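Local atomic coordinates of arginyl-tRNA synthetase, putative (Plasmodium falciparum, PDB entry 5JLD), a protein that probably catalyses the ATP-dependent attachment of L-arginine to tRNA(Arg), with release of AMP and diphosphate, as a class I aminoacyl-tRNA synthetase. Residues 165-170 / 524-529; 448-453 / 472-477; 520-525 / 539-544; 543-548 / 575-580; 580-583 / 588-591. All blocks are in the same frame, centred on the assembly; numbering follows the deposited sequence.

Interaction 1 of 5, residues 165-170 / 524-529; sequences FEFLKI and DIFYYI
Leu168 and Phe526 mark the nearest backbone approach between the end of helix 149-167 and helix 522-532, their CA atoms 9.0 Å apart, a gap wide enough for side chains to fill. Leu168 is the first residue to leave helical geometry. The helix closes in a Schellman motif: Lys169 takes a positive phi (59°), Ile170 N reaches back to Phe165 O at 2.8 Å, and a weaker bond joins Lys169 N to Glu166 O.

With CG anti to the backbone N (chi1 167°), the Phe167 ring reaches Phe526, and the two side chains cross at about a right angle. Phe167 CE2 lies over one face of the Phe526 ring, 3.7 Å from Phe526 CZ. The planes are inclined by 33° and the centroids lie 5.2 Å apart, an oblique pair. Leu168 contributes one methyl, CD1, which meets Phe526 CD1 at 4.1 Å beside the phenyl pair.

The contact is purely apolar and joins the catalytic domain to the anticodon-binding domain. Leu584 of helix 564-584 touches both phenylalanines, Ile119 touches Leu168 and Phe526, and the adjoining Phe165 packs on Val134 of strand 133-137 and Thr172 of strand 171-176.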
# COMPACT_ATOMS: atom_id res chain seq x y z
N PHE A 165 -3.04 6.26 -2.97
CA PHE A 165 -3.61 6.90 -4.17
C PHE A 165 -4.51 8.11 -3.87
O PHE A 165 -4.51 9.10 -4.62
CB PHE A 165 -4.37 5.88 -5.00
CG PHE A 165 -3.46 4.98 -5.79
CD1 PHE A 165 -2.80 5.45 -6.91
CD2 PHE A 165 -3.24 3.68 -5.38
CE1 PHE A 165 -1.97 4.64 -7.62
CE2 PHE A 165 -2.40 2.86 -6.09
CZ PHE A 165 -1.77 3.33 -7.22
N GLU A 166 -5.24 8.06 -2.76
CA GLU A 166 -6.08 9.18 -2.34
C GLU A 166 -5.20 10.39 -1.94
O GLU A 166 -5.55 11.56 -2.18
CB GLU A 166 -7.03 8.73 -1.20
CG GLU A 166 -8.12 7.75 -1.72
CD GLU A 166 -8.77 6.85 -0.65
OE1 GLU A 166 -8.39 6.91 0.54
OE2 GLU A 166 -9.67 6.06 -1.02
N PHE A 167 -4.04 10.12 -1.35
CA PHE A 167 -3.09 11.18 -1.06
C PHE A 167 -2.63 11.85 -2.36
O PHE A 167 -2.60 13.07 -2.46
CB PHE A 167 -1.89 10.64 -0.30
CG PHE A 167 -0.74 11.61 -0.24
CD1 PHE A 167 -0.84 12.75 0.52
CD2 PHE A 167 0.44 11.34 -0.91
CE1 PHE A 167 0.23 13.66 0.59
CE2 PHE A 167 1.51 12.23 -0.84
CZ PHE A 167 1.40 13.39 -0.09
N LEU A 168 -2.33 11.02 -3.36
CA LEU A 168 -1.99 11.49 -4.71
C LEU A 168 -3.21 11.99 -5.51
O LEU A 168 -3.12 12.22 -6.71
CB LEU A 168 -1.27 10.36 -5.48
CG LEU A 168 0.06 9.97 -4.83
CD1 LEU A 168 0.73 8.74 -5.46
CD2 LEU A 168 1.00 11.17 -4.88
N LYS A 169 -4.35 12.16 -4.84
CA LYS A 169 -5.57 12.72 -5.45
C LYS A 169 -6.05 11.90 -6.65
O LYS A 169 -6.58 12.44 -7.62
CB LYS A 169 -5.34 14.18 -5.86
CG LYS A 169 -4.86 15.06 -4.72
CD LYS A 169 -4.94 16.54 -5.07
CE LYS A 169 -4.29 17.40 -3.98
NZ LYS A 169 -5.04 17.32 -2.70
N ILE A 170 -5.85 10.59 -6.58
CA ILE A 170 -6.29 9.71 -7.64
C ILE A 170 -7.72 9.24 -7.36
O ILE A 170 -8.07 8.97 -6.21
CB ILE A 170 -5.34 8.51 -7.79
CG1 ILE A 170 -3.92 9.01 -8.09
CG2 ILE A 170 -5.82 7.58 -8.87
CD1 ILE A 170 -3.85 9.86 -9.37
N ASP A 524 10.34 9.97 -3.49
CA ASP A 524 10.98 8.76 -4.01
C ASP A 524 10.19 7.51 -3.59
O ASP A 524 10.08 6.54 -4.35
CB ASP A 524 12.43 8.63 -3.50
CG ASP A 524 13.33 9.83 -3.89
OD1 ASP A 524 12.93 10.73 -4.66
OD2 ASP A 524 14.46 9.87 -3.42
N ILE A 525 9.66 7.55 -2.37
CA ILE A 525 8.89 6.43 -1.83
C ILE A 525 7.67 6.14 -2.72
O ILE A 525 7.39 4.98 -3.05
CB ILE A 525 8.41 6.71 -0.39
CG1 ILE A 525 9.61 7.02 0.53
CG2 ILE A 525 7.60 5.53 0.15
CD1 ILE A 525 10.58 5.85 0.66
N PHE A 526 6.99 7.20 -3.13
CA PHE A 526 5.79 7.05 -3.95
C PHE A 526 6.18 6.63 -5.36
O PHE A 526 5.54 5.74 -5.95
CB PHE A 526 4.99 8.34 -3.95
CG PHE A 526 4.43 8.66 -2.61
CD1 PHE A 526 3.21 8.14 -2.21
CD2 PHE A 526 5.16 9.44 -1.71
CE1 PHE A 526 2.70 8.42 -0.94
CE2 PHE A 526 4.66 9.72 -0.45
CZ PHE A 526 3.43 9.21 -0.06
N TYR A 527 7.25 7.24 -5.87
CA TYR A 527 7.81 6.84 -7.15
C TYR A 527 8.03 5.32 -7.22
O TYR A 527 7.65 4.66 -8.20
CB TYR A 527 9.12 7.59 -7.41
CG TYR A 527 9.93 7.08 -8.57
CD1 TYR A 527 9.53 7.31 -9.88
CD2 TYR A 527 11.11 6.37 -8.35
CE1 TYR A 527 10.29 6.84 -10.96
CE2 TYR A 527 11.89 5.92 -9.42
CZ TYR A 527 11.47 6.16 -10.72
OH TYR A 527 12.22 5.69 -11.77
N TYR A 528 8.61 4.74 -6.17
CA TYR A 528 8.84 3.30 -6.24
C TYR A 528 7.59 2.45 -5.90
O TYR A 528 7.39 1.38 -6.47
CB TYR A 528 10.01 2.93 -5.36
CG TYR A 528 11.35 3.22 -6.02
CD1 TYR A 528 11.74 2.55 -7.17
CD2 TYR A 528 12.21 4.19 -5.50
CE1 TYR A 528 12.96 2.81 -7.79
CE2 TYR A 528 13.44 4.46 -6.11
CZ TYR A 528 13.80 3.77 -7.25
OH TYR A 528 15.01 4.03 -7.87
N ILE A 529 6.73 2.94 -5.00
CA ILE A 529 5.50 2.23 -4.68
C ILE A 529 4.64 2.03 -5.93
O ILE A 529 4.14 0.94 -6.18
CB ILE A 529 4.69 2.96 -3.60
CG1 ILE A 529 5.27 2.64 -2.22
CG2 ILE A 529 3.24 2.51 -3.63
CD1 ILE A 529 4.48 3.23 -1.07

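Interaction 2 of 5, residues 448-453 / 472-477; sequences IKYFDL and KGNTGI
Tyr450 and Asn474 both carry CG anti to the backbone N (chi1 -179° and -163°), which swings the phenol out of helix 436-453 and brings the amide of the incoming loop across its end. The side chains cross at about a right angle, yet ring and amide planes differ by only 27°. Tyr450 OH donates to Asn474 OD1 over 2.7 Å, in the plane of the amide carbonyl, and the acceptor sits at the ring edge.

Nearer the helix, the ring runs along the backbone of the loop. Tyr450 CD2 lies 3.2 Å from Gly476 N and 3.6 Å from Thr475 C, while Tyr450 CB meets Gly476 CA at 3.6 Å. Because Gly476 has no side chain, main chain and helix come close here: the CA atoms of Tyr450 and Gly476 are 5.1 Å apart. Ala539 and Met542 of helix 536-556 pack at the CE1 side of the ring, and Tyr543 beside its hydroxyl.

Asn474 is the centre of an inverse gamma turn that leads into helix 476-492. Thr475 points away from Tyr450, and its OG1 hydrogen-bonds with Asn470 O and with Tyr478 N. The arrangement is that of an N-capped helix: Thr475 caps helix 476-492, whose start is laid against the earlier helix 436-453 with the tyrosine-asparagine hydrogen bond beside it.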
# COMPACT_ATOMS: atom_id res chain seq x y z
N ILE A 448 -0.97 -3.22 15.37
CA ILE A 448 -1.23 -4.31 14.43
C ILE A 448 -0.92 -3.89 13.00
O ILE A 448 -0.20 -4.61 12.26
CB ILE A 448 -2.72 -4.78 14.52
CG1 ILE A 448 -2.97 -5.55 15.83
CG2 ILE A 448 -3.10 -5.64 13.31
CD1 ILE A 448 -4.39 -6.12 15.95
N LYS A 449 -1.44 -2.72 12.62
CA LYS A 449 -1.25 -2.26 11.23
C LYS A 449 0.22 -2.06 10.91
O LYS A 449 0.69 -2.53 9.87
CB LYS A 449 -2.04 -0.97 10.96
CG LYS A 449 -3.56 -1.17 10.96
CD LYS A 449 -4.27 0.07 10.44
CE LYS A 449 -5.80 -0.04 10.55
NZ LYS A 449 -6.42 1.17 9.91
N TYR A 450 0.94 -1.36 11.80
CA TYR A 450 2.37 -1.12 11.57
C TYR A 450 3.17 -2.41 11.52
O TYR A 450 4.00 -2.60 10.63
CB TYR A 450 3.00 -0.21 12.64
CG TYR A 450 4.46 0.04 12.35
CD1 TYR A 450 4.85 0.98 11.39
CD2 TYR A 450 5.46 -0.66 13.03
CE1 TYR A 450 6.17 1.22 11.11
CE2 TYR A 450 6.81 -0.43 12.76
CZ TYR A 450 7.16 0.51 11.80
OH TYR A 450 8.48 0.75 11.51
N PHE A 451 2.92 -3.30 12.48
CA PHE A 451 3.71 -4.51 12.59
C PHE A 451 3.50 -5.33 11.34
O PHE A 451 4.43 -5.97 10.87
CB PHE A 451 3.35 -5.34 13.82
CG PHE A 451 4.42 -6.32 14.23
CD1 PHE A 451 5.58 -5.88 14.87
CD2 PHE A 451 4.28 -7.68 13.97
CE1 PHE A 451 6.57 -6.79 15.26
CE2 PHE A 451 5.26 -8.59 14.35
CZ PHE A 451 6.41 -8.15 14.99
N ASP A 452 2.29 -5.30 10.78
CA ASP A 452 2.13 -6.02 9.53
C ASP A 452 2.82 -5.30 8.36
O ASP A 452 3.58 -5.91 7.61
CB ASP A 452 0.65 -6.24 9.20
CG ASP A 452 0.46 -7.25 8.09
OD1 ASP A 452 0.83 -6.92 6.93
OD2 ASP A 452 -0.06 -8.37 8.38
N LEU A 453 2.55 -4.02 8.19
CA LEU A 453 3.02 -3.32 6.99
C LEU A 453 4.54 -3.14 6.96
O LEU A 453 5.10 -2.94 5.90
CB LEU A 453 2.32 -1.96 6.84
CG LEU A 453 0.81 -2.04 6.57
CD1 LEU A 453 0.21 -0.67 6.29
CD2 LEU A 453 0.51 -3.00 5.41
N LYS A 472 9.68 -0.20 23.14
CA LYS A 472 11.12 -0.08 22.90
C LYS A 472 11.54 -0.56 21.51
O LYS A 472 12.59 -0.17 21.01
CB LYS A 472 11.91 -0.89 23.94
CG LYS A 472 12.58 -0.08 25.03
CD LYS A 472 11.61 0.89 25.69
CE LYS A 472 12.02 1.15 27.15
NZ LYS A 472 11.17 2.19 27.81
N GLY A 473 10.75 -1.42 20.90
CA GLY A 473 11.16 -2.01 19.64
C GLY A 473 10.84 -1.18 18.42
O GLY A 473 10.42 -0.02 18.52
N ASN A 474 11.06 -1.77 17.25
CA ASN A 474 10.56 -1.23 16.00
C ASN A 474 9.06 -1.53 15.91
O ASN A 474 8.66 -2.52 15.29
CB ASN A 474 11.30 -1.84 14.82
CG ASN A 474 11.14 -1.05 13.55
OD1 ASN A 474 10.12 -0.41 13.31
ND2 ASN A 474 12.17 -1.08 12.71
N THR A 475 8.24 -0.69 16.56
CA THR A 475 6.81 -0.96 16.68
C THR A 475 5.96 0.28 16.42
O THR A 475 6.44 1.42 16.53
CB THR A 475 6.45 -1.47 18.08
OG1 THR A 475 6.74 -0.45 19.04
CG2 THR A 475 7.23 -2.75 18.43
N GLY A 476 4.69 0.05 16.10
CA GLY A 476 3.75 1.15 15.93
C GLY A 476 3.59 2.00 17.18
O GLY A 476 3.39 3.21 17.10
N ILE A 477 3.66 1.35 18.34
CA ILE A 477 3.66 2.02 19.64
C ILE A 477 4.83 3.00 19.77
O ILE A 477 4.67 4.15 20.21
CB ILE A 477 3.73 0.98 20.78
CG1 ILE A 477 2.59 -0.05 20.66
CG2 ILE A 477 3.79 1.66 22.14
CD1 ILE A 477 1.19 0.56 20.61

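Interaction 3 of 5, residues 520-525 / 539-544; sequences LKFPDI and AEYMYD
The ring of Tyr541 meets Lys521 CB at its edge, close to the ring plane, while Phe522 and Ile525 approach it obliquely; outside these segments the imidazole of His518 stacks on it. This tyrosine is the wedge between helices 522-532 and 536-556, successive members of the all-helical anticodon-binding domain.

Phe522 and Tyr541 cross at about a right angle with their planes turned by 34° and centroids 5.3 Å apart; the pair is oblique. Its tightest point is Phe522 CD1 against Tyr541 CE2, at 3.4 Å. Ile525 takes the root of the ring: its CG1 lies 3.7 Å from Tyr541 CD1, and its terminal CD1 methyl reaches Tyr541 CB at 3.8 Å. A chi1 of 171° carries the Tyr541 ring out from its own helix to the flank of helix 522-532, where the CA atoms of Ile525 and Tyr541 come to 7.8 Å. Lys521 lends its CB alone, its extended chain leading away to a cation-pi contact with Tyr37.

The phenol oxygen is satisfied beyond these helices by His518 O, the hydroxyl reaching the preceding helix 510-520. Tyr541 OH lies 3.4 Å from Phe522 CB.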
# COMPACT_ATOMS: atom_id res chain seq x y z
N LEU A 520 13.10 15.36 2.22
CA LEU A 520 12.93 15.59 0.79
C LEU A 520 12.96 14.29 -0.03
O LEU A 520 12.70 14.31 -1.24
CB LEU A 520 14.00 16.56 0.27
CG LEU A 520 13.90 17.97 0.84
CD1 LEU A 520 15.16 18.76 0.50
CD2 LEU A 520 12.62 18.69 0.35
N LYS A 521 13.29 13.16 0.60
CA LYS A 521 13.23 11.86 -0.09
C LYS A 521 11.81 11.31 -0.26
O LYS A 521 11.60 10.36 -1.00
CB LYS A 521 14.07 10.82 0.65
CG LYS A 521 15.59 11.03 0.59
CD LYS A 521 16.30 9.83 1.22
CE LYS A 521 17.80 9.97 1.15
NZ LYS A 521 18.43 8.77 1.78
N PHE A 522 10.85 11.90 0.45
CA PHE A 522 9.47 11.41 0.52
C PHE A 522 8.89 11.05 -0.87
O PHE A 522 8.40 9.94 -1.04
CB PHE A 522 8.60 12.45 1.25
CG PHE A 522 7.26 11.93 1.72
CD1 PHE A 522 7.16 10.72 2.38
CD2 PHE A 522 6.09 12.66 1.51
CE1 PHE A 522 5.93 10.24 2.83
CE2 PHE A 522 4.86 12.20 1.95
CZ PHE A 522 4.78 10.98 2.61
N PRO A 523 9.03 11.93 -1.88
CA PRO A 523 8.48 11.56 -3.20
C PRO A 523 9.08 10.29 -3.82
O PRO A 523 8.38 9.61 -4.59
CB PRO A 523 8.80 12.78 -4.07
CG PRO A 523 8.85 13.91 -3.08
CD PRO A 523 9.54 13.32 -1.89
N ASP A 524 10.34 9.97 -3.49
CA ASP A 524 10.98 8.76 -4.01
C ASP A 524 10.19 7.51 -3.59
O ASP A 524 10.08 6.54 -4.35
CB ASP A 524 12.43 8.63 -3.50
CG ASP A 524 13.33 9.83 -3.89
OD1 ASP A 524 12.93 10.73 -4.66
OD2 ASP A 524 14.46 9.87 -3.42
N ILE A 525 9.66 7.55 -2.37
CA ILE A 525 8.89 6.43 -1.83
C ILE A 525 7.67 6.14 -2.72
O ILE A 525 7.39 4.98 -3.05
CB ILE A 525 8.41 6.71 -0.39
CG1 ILE A 525 9.61 7.02 0.53
CG2 ILE A 525 7.60 5.53 0.15
CD1 ILE A 525 10.58 5.85 0.66
N ALA A 539 6.86 2.28 5.55
CA ALA A 539 7.02 2.08 6.99
C ALA A 539 8.48 2.33 7.40
O ALA A 539 8.79 3.06 8.37
CB ALA A 539 6.58 0.67 7.38
N GLU A 540 9.37 1.71 6.64
CA GLU A 540 10.81 1.90 6.79
C GLU A 540 11.13 3.41 6.80
O GLU A 540 11.78 3.92 7.72
CB GLU A 540 11.53 1.26 5.62
CG GLU A 540 12.17 -0.07 5.81
CD GLU A 540 13.17 -0.32 4.70
OE1 GLU A 540 13.91 0.64 4.35
OE2 GLU A 540 13.22 -1.45 4.16
N TYR A 541 10.62 4.10 5.78
CA TYR A 541 10.90 5.52 5.60
C TYR A 541 10.52 6.22 6.88
O TYR A 541 11.28 7.05 7.42
CB TYR A 541 10.12 6.08 4.41
CG TYR A 541 10.21 7.59 4.30
CD1 TYR A 541 11.27 8.18 3.63
CD2 TYR A 541 9.24 8.41 4.87
CE1 TYR A 541 11.36 9.55 3.52
CE2 TYR A 541 9.33 9.79 4.78
CZ TYR A 541 10.40 10.35 4.10
OH TYR A 541 10.52 11.72 3.98
N MET A 542 9.37 5.80 7.40
CA MET A 542 8.77 6.50 8.51
C MET A 542 9.65 6.27 9.70
O MET A 542 9.97 7.21 10.43
CB MET A 542 7.34 6.02 8.77
CG MET A 542 6.66 6.84 9.85
SD MET A 542 4.97 6.31 10.18
CE MET A 542 5.27 4.60 10.66
N TYR A 543 10.06 5.02 9.87
CA TYR A 543 10.93 4.65 10.97
C TYR A 543 12.19 5.50 10.85
O TYR A 543 12.65 6.10 11.84
CB TYR A 543 11.26 3.15 10.94
CG TYR A 543 12.11 2.69 12.10
CD1 TYR A 543 11.55 2.47 13.36
CD2 TYR A 543 13.48 2.48 11.96
CE1 TYR A 543 12.31 2.05 14.43
CE2 TYR A 543 14.27 2.06 13.03
CZ TYR A 543 13.67 1.85 14.27
OH TYR A 543 14.42 1.43 15.34
N ASP A 544 12.72 5.61 9.63
CA ASP A 544 14.01 6.27 9.52
C ASP A 544 13.77 7.72 9.88
O ASP A 544 14.60 8.32 10.58
CB ASP A 544 14.63 6.09 8.14
CG ASP A 544 14.99 4.63 7.86
OD1 ASP A 544 15.03 3.82 8.83
OD2 ASP A 544 15.25 4.28 6.70

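Interaction 4 of 5, residues 543-548 / 575-580; sequences YDLTTT and KSLLKL
Leu545 and Thr546 meet Leu577 and Leu578 where the axes of the two segments, 543-548 of helix 536-556 and 575-580 of helix 564-584, approach to 10.5 Å with their directions 153° apart.

The first two residues along the way matter through their carbonyls. Tyr543 O accepts the backbone N-H of Thr547 and also Thr546 OG1, which lies 2.7 Å from Tyr543 O in the carbonyl plane, on a lone pair. Asp544 O likewise serves both Thr548 N and Thr548 OG1, the latter raised well above the carbonyl plane.

Leu545 then makes the main apolar contact. Its CD2 methyl sits 3.7 Å from Leu577 CG and 3.8 Å from Leu577 CD2, and lies beside the Leu578 backbone, 3.9 Å from Leu578 N. Thr546 follows with its methyl: CG2 meets Leu578 CD1 at 3.9 Å, the two side chains crossing at about a right angle. Chi1 of 75° places OG1 over the preceding turn and turns CG2 to the leucine; OG1 is also hydrogen-bonded with Tyr478 OH of helix 476-492, so the buried threonine divides cleanly into polar and apolar branches.

The result is an apolar seam between two roughly antiparallel helices, consistent with the helical bundle of a DALR-type anticodon-binding domain.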
# COMPACT_ATOMS: atom_id res chain seq x y z
N TYR A 543 10.06 5.02 9.87
CA TYR A 543 10.93 4.65 10.97
C TYR A 543 12.19 5.50 10.85
O TYR A 543 12.65 6.10 11.84
CB TYR A 543 11.26 3.15 10.94
CG TYR A 543 12.11 2.69 12.10
CD1 TYR A 543 11.55 2.47 13.36
CD2 TYR A 543 13.48 2.48 11.96
CE1 TYR A 543 12.31 2.05 14.43
CE2 TYR A 543 14.27 2.06 13.03
CZ TYR A 543 13.67 1.85 14.27
OH TYR A 543 14.42 1.43 15.34
N ASP A 544 12.72 5.61 9.63
CA ASP A 544 14.01 6.27 9.52
C ASP A 544 13.77 7.72 9.88
O ASP A 544 14.60 8.32 10.58
CB ASP A 544 14.63 6.09 8.14
CG ASP A 544 14.99 4.63 7.86
OD1 ASP A 544 15.03 3.82 8.83
OD2 ASP A 544 15.25 4.28 6.70
N LEU A 545 12.59 8.24 9.52
CA LEU A 545 12.31 9.64 9.81
C LEU A 545 12.45 9.86 11.31
O LEU A 545 13.12 10.81 11.76
CB LEU A 545 10.93 10.04 9.33
CG LEU A 545 10.50 11.45 9.71
CD1 LEU A 545 11.48 12.48 9.16
CD2 LEU A 545 9.08 11.72 9.19
N THR A 546 11.91 8.93 12.09
CA THR A 546 11.92 9.12 13.52
C THR A 546 13.36 9.08 14.01
O THR A 546 13.78 9.98 14.75
CB THR A 546 11.02 8.08 14.25
OG1 THR A 546 11.66 6.80 14.30
CG2 THR A 546 9.66 7.95 13.55
N THR A 547 14.17 8.13 13.54
CA THR A 547 15.50 8.00 14.15
C THR A 547 16.37 9.18 13.74
O THR A 547 17.07 9.78 14.57
CB THR A 547 16.19 6.69 13.77
OG1 THR A 547 16.35 6.64 12.35
CG2 THR A 547 15.38 5.48 14.26
N THR A 548 16.30 9.51 12.45
CA THR A 548 17.01 10.68 11.97
C THR A 548 16.63 11.85 12.85
O THR A 548 17.51 12.58 13.34
CB THR A 548 16.69 10.97 10.50
OG1 THR A 548 17.06 9.83 9.72
CG2 THR A 548 17.45 12.20 10.01
N LYS A 575 6.97 16.84 12.28
CA LYS A 575 5.66 16.47 12.82
C LYS A 575 4.64 16.25 11.71
O LYS A 575 4.04 15.17 11.64
CB LYS A 575 5.15 17.55 13.78
CG LYS A 575 3.81 17.22 14.42
CD LYS A 575 3.61 18.07 15.67
CE LYS A 575 2.73 19.28 15.40
NZ LYS A 575 1.29 18.92 15.52
N SER A 576 4.44 17.25 10.86
CA SER A 576 3.53 17.09 9.73
C SER A 576 3.79 15.80 8.94
O SER A 576 2.85 15.03 8.64
CB SER A 576 3.63 18.29 8.77
OG SER A 576 2.98 19.43 9.30
N LEU A 577 5.06 15.56 8.61
CA LEU A 577 5.41 14.43 7.78
C LEU A 577 5.15 13.10 8.50
O LEU A 577 4.67 12.13 7.91
CB LEU A 577 6.88 14.53 7.34
CG LEU A 577 7.41 13.48 6.36
CD1 LEU A 577 6.49 13.40 5.10
CD2 LEU A 577 8.86 13.80 5.97
N LEU A 578 5.49 13.06 9.78
CA LEU A 578 5.28 11.86 10.58
C LEU A 578 3.78 11.53 10.66
O LEU A 578 3.39 10.38 10.46
CB LEU A 578 5.84 12.05 11.97
CG LEU A 578 5.96 10.80 12.84
CD1 LEU A 578 6.46 9.63 12.01
CD2 LEU A 578 6.91 11.08 14.01
N LYS A 579 2.97 12.55 10.94
CA LYS A 579 1.51 12.42 10.97
C LYS A 579 1.00 11.82 9.67
O LYS A 579 0.31 10.79 9.67
CB LYS A 579 0.87 13.78 11.23
CG LYS A 579 -0.66 13.78 11.27
CD LYS A 579 -1.18 15.21 11.24
CE LYS A 579 -2.68 15.28 11.03
NZ LYS A 579 -3.40 15.14 12.33
N LEU A 580 1.37 12.47 8.56
CA LEU A 580 0.95 12.00 7.23
C LEU A 580 1.36 10.54 6.99
O LEU A 580 0.54 9.73 6.55
CB LEU A 580 1.52 12.92 6.14
CG LEU A 580 1.25 12.51 4.70
CD1 LEU A 580 -0.26 12.33 4.49
CD2 LEU A 580 1.78 13.57 3.75

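Interaction 5 of 5, residues 580-583 / 588-591; sequences LCME and KPIE
Met582 and Pro589 supply most of the apolar contact, sliding past each other in opposite directions. The methionine is bent at its last torsion (chi3 80°), which folds the thioether along the pyrrolidine: Met582 SD lies 3.9 Å from Pro589 CG, and Met582 CE comes to 3.6 Å from Pro589 CA. Nearer the helix, Met582 CB touches Pro589 CG, also at 3.9 Å. Tyr483 of helix 476-492 packs on both residues, with Ile480 and Met542 adding to the surroundings of Met582.

A second, looser contact uses the aliphatic part of an acidic residue. Glu583 CG meets Pro589 CD at 4.1 Å, the two side chains crossing at about a right angle.

The backbones draw nearest between Glu583 and Lys588, whose CA atoms are 6.1 Å apart, as the chain doubles back beside the end of helix 564-584. Lys588 points away from the helix, and its N is hydrogen-bonded with Ser446 OG.

Between 580-583 and 588-591 the contact is van der Waals only. The polar ends find partners outside the pair, Lys588 NZ in a salt bridge with Asp267 and Glu583 OE2 in a long, weak ion pair with Lys579, which leaves thioether and pyrrolidine to meet.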
# COMPACT_ATOMS: atom_id res chain seq x y z
N LEU A 580 1.37 12.47 8.56
CA LEU A 580 0.95 12.00 7.23
C LEU A 580 1.36 10.54 6.99
O LEU A 580 0.54 9.73 6.55
CB LEU A 580 1.52 12.92 6.14
CG LEU A 580 1.25 12.51 4.70
CD1 LEU A 580 -0.26 12.33 4.49
CD2 LEU A 580 1.78 13.57 3.75
N CYS A 581 2.62 10.21 7.28
CA CYS A 581 3.11 8.84 7.11
C CYS A 581 2.29 7.83 7.92
O CYS A 581 1.99 6.73 7.44
CB CYS A 581 4.58 8.72 7.53
SG CYS A 581 5.83 9.38 6.37
N MET A 582 1.97 8.22 9.15
CA MET A 582 1.23 7.37 10.05
C MET A 582 -0.15 7.08 9.47
O MET A 582 -0.57 5.93 9.40
CB MET A 582 1.10 8.02 11.43
CG MET A 582 2.33 7.86 12.31
SD MET A 582 2.18 8.78 13.86
CE MET A 582 1.18 7.69 14.83
N GLU A 583 -0.82 8.15 9.02
CA GLU A 583 -2.14 8.06 8.41
C GLU A 583 -2.15 7.22 7.13
O GLU A 583 -3.06 6.44 6.91
CB GLU A 583 -2.68 9.45 8.12
CG GLU A 583 -3.05 10.21 9.38
CD GLU A 583 -3.34 11.67 9.10
OE1 GLU A 583 -2.99 12.14 7.99
OE2 GLU A 583 -3.92 12.34 9.98
N LYS A 588 -3.35 6.00 13.71
CA LYS A 588 -3.91 7.25 14.21
C LYS A 588 -2.96 7.95 15.16
O LYS A 588 -2.72 7.48 16.27
CB LYS A 588 -5.24 7.01 14.93
CG LYS A 588 -6.36 6.50 14.04
CD LYS A 588 -7.53 6.04 14.90
CE LYS A 588 -8.81 5.96 14.10
NZ LYS A 588 -9.93 5.53 14.97
N PRO A 589 -2.41 9.09 14.72
CA PRO A 589 -1.55 9.87 15.61
C PRO A 589 -2.29 10.31 16.86
O PRO A 589 -3.44 10.75 16.77
CB PRO A 589 -1.14 11.07 14.74
CG PRO A 589 -1.22 10.55 13.33
CD PRO A 589 -2.43 9.62 13.35
N ILE A 590 -1.64 10.15 18.01
CA ILE A 590 -2.10 10.67 19.30
C ILE A 590 -1.14 11.77 19.72
O ILE A 590 0.08 11.57 19.77
CB ILE A 590 -2.14 9.58 20.39
CG1 ILE A 590 -2.61 8.23 19.81
CG2 ILE A 590 -2.99 10.04 21.58
CD1 ILE A 590 -4.09 8.07 19.73
N GLU A 591 -1.68 12.94 20.04
CA GLU A 591 -0.86 14.11 20.31
C GLU A 591 -0.29 14.12 21.72
O GLU A 591 0.88 14.46 21.91
CB GLU A 591 -1.66 15.39 20.06
CG GLU A 591 -1.72 15.80 18.60
CD GLU A 591 -2.04 17.28 18.43

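Overall arrangement
The first contact residues from the N terminus, 165-170, belong to the catalytic domain, and interaction 1 joins them to 524-529 by closing a loop of more than 350 residues. Interaction 2 lies wholly within that loop and closes a much shorter one between helix 436-453 and the start of helix 476-492, with helix 465-469 in between. Interaction 3 starts on helix 522-532, where interaction 1 ends; interaction 4 starts on helix 536-556, where interaction 3 ends; interaction 5 starts at Leu580, where interaction 4 ends. These three short closures follow in series without crossing. Phe167 against Leu580 and Phe522, and Tyr450 against Met542, tie this series back to the catalytic domain.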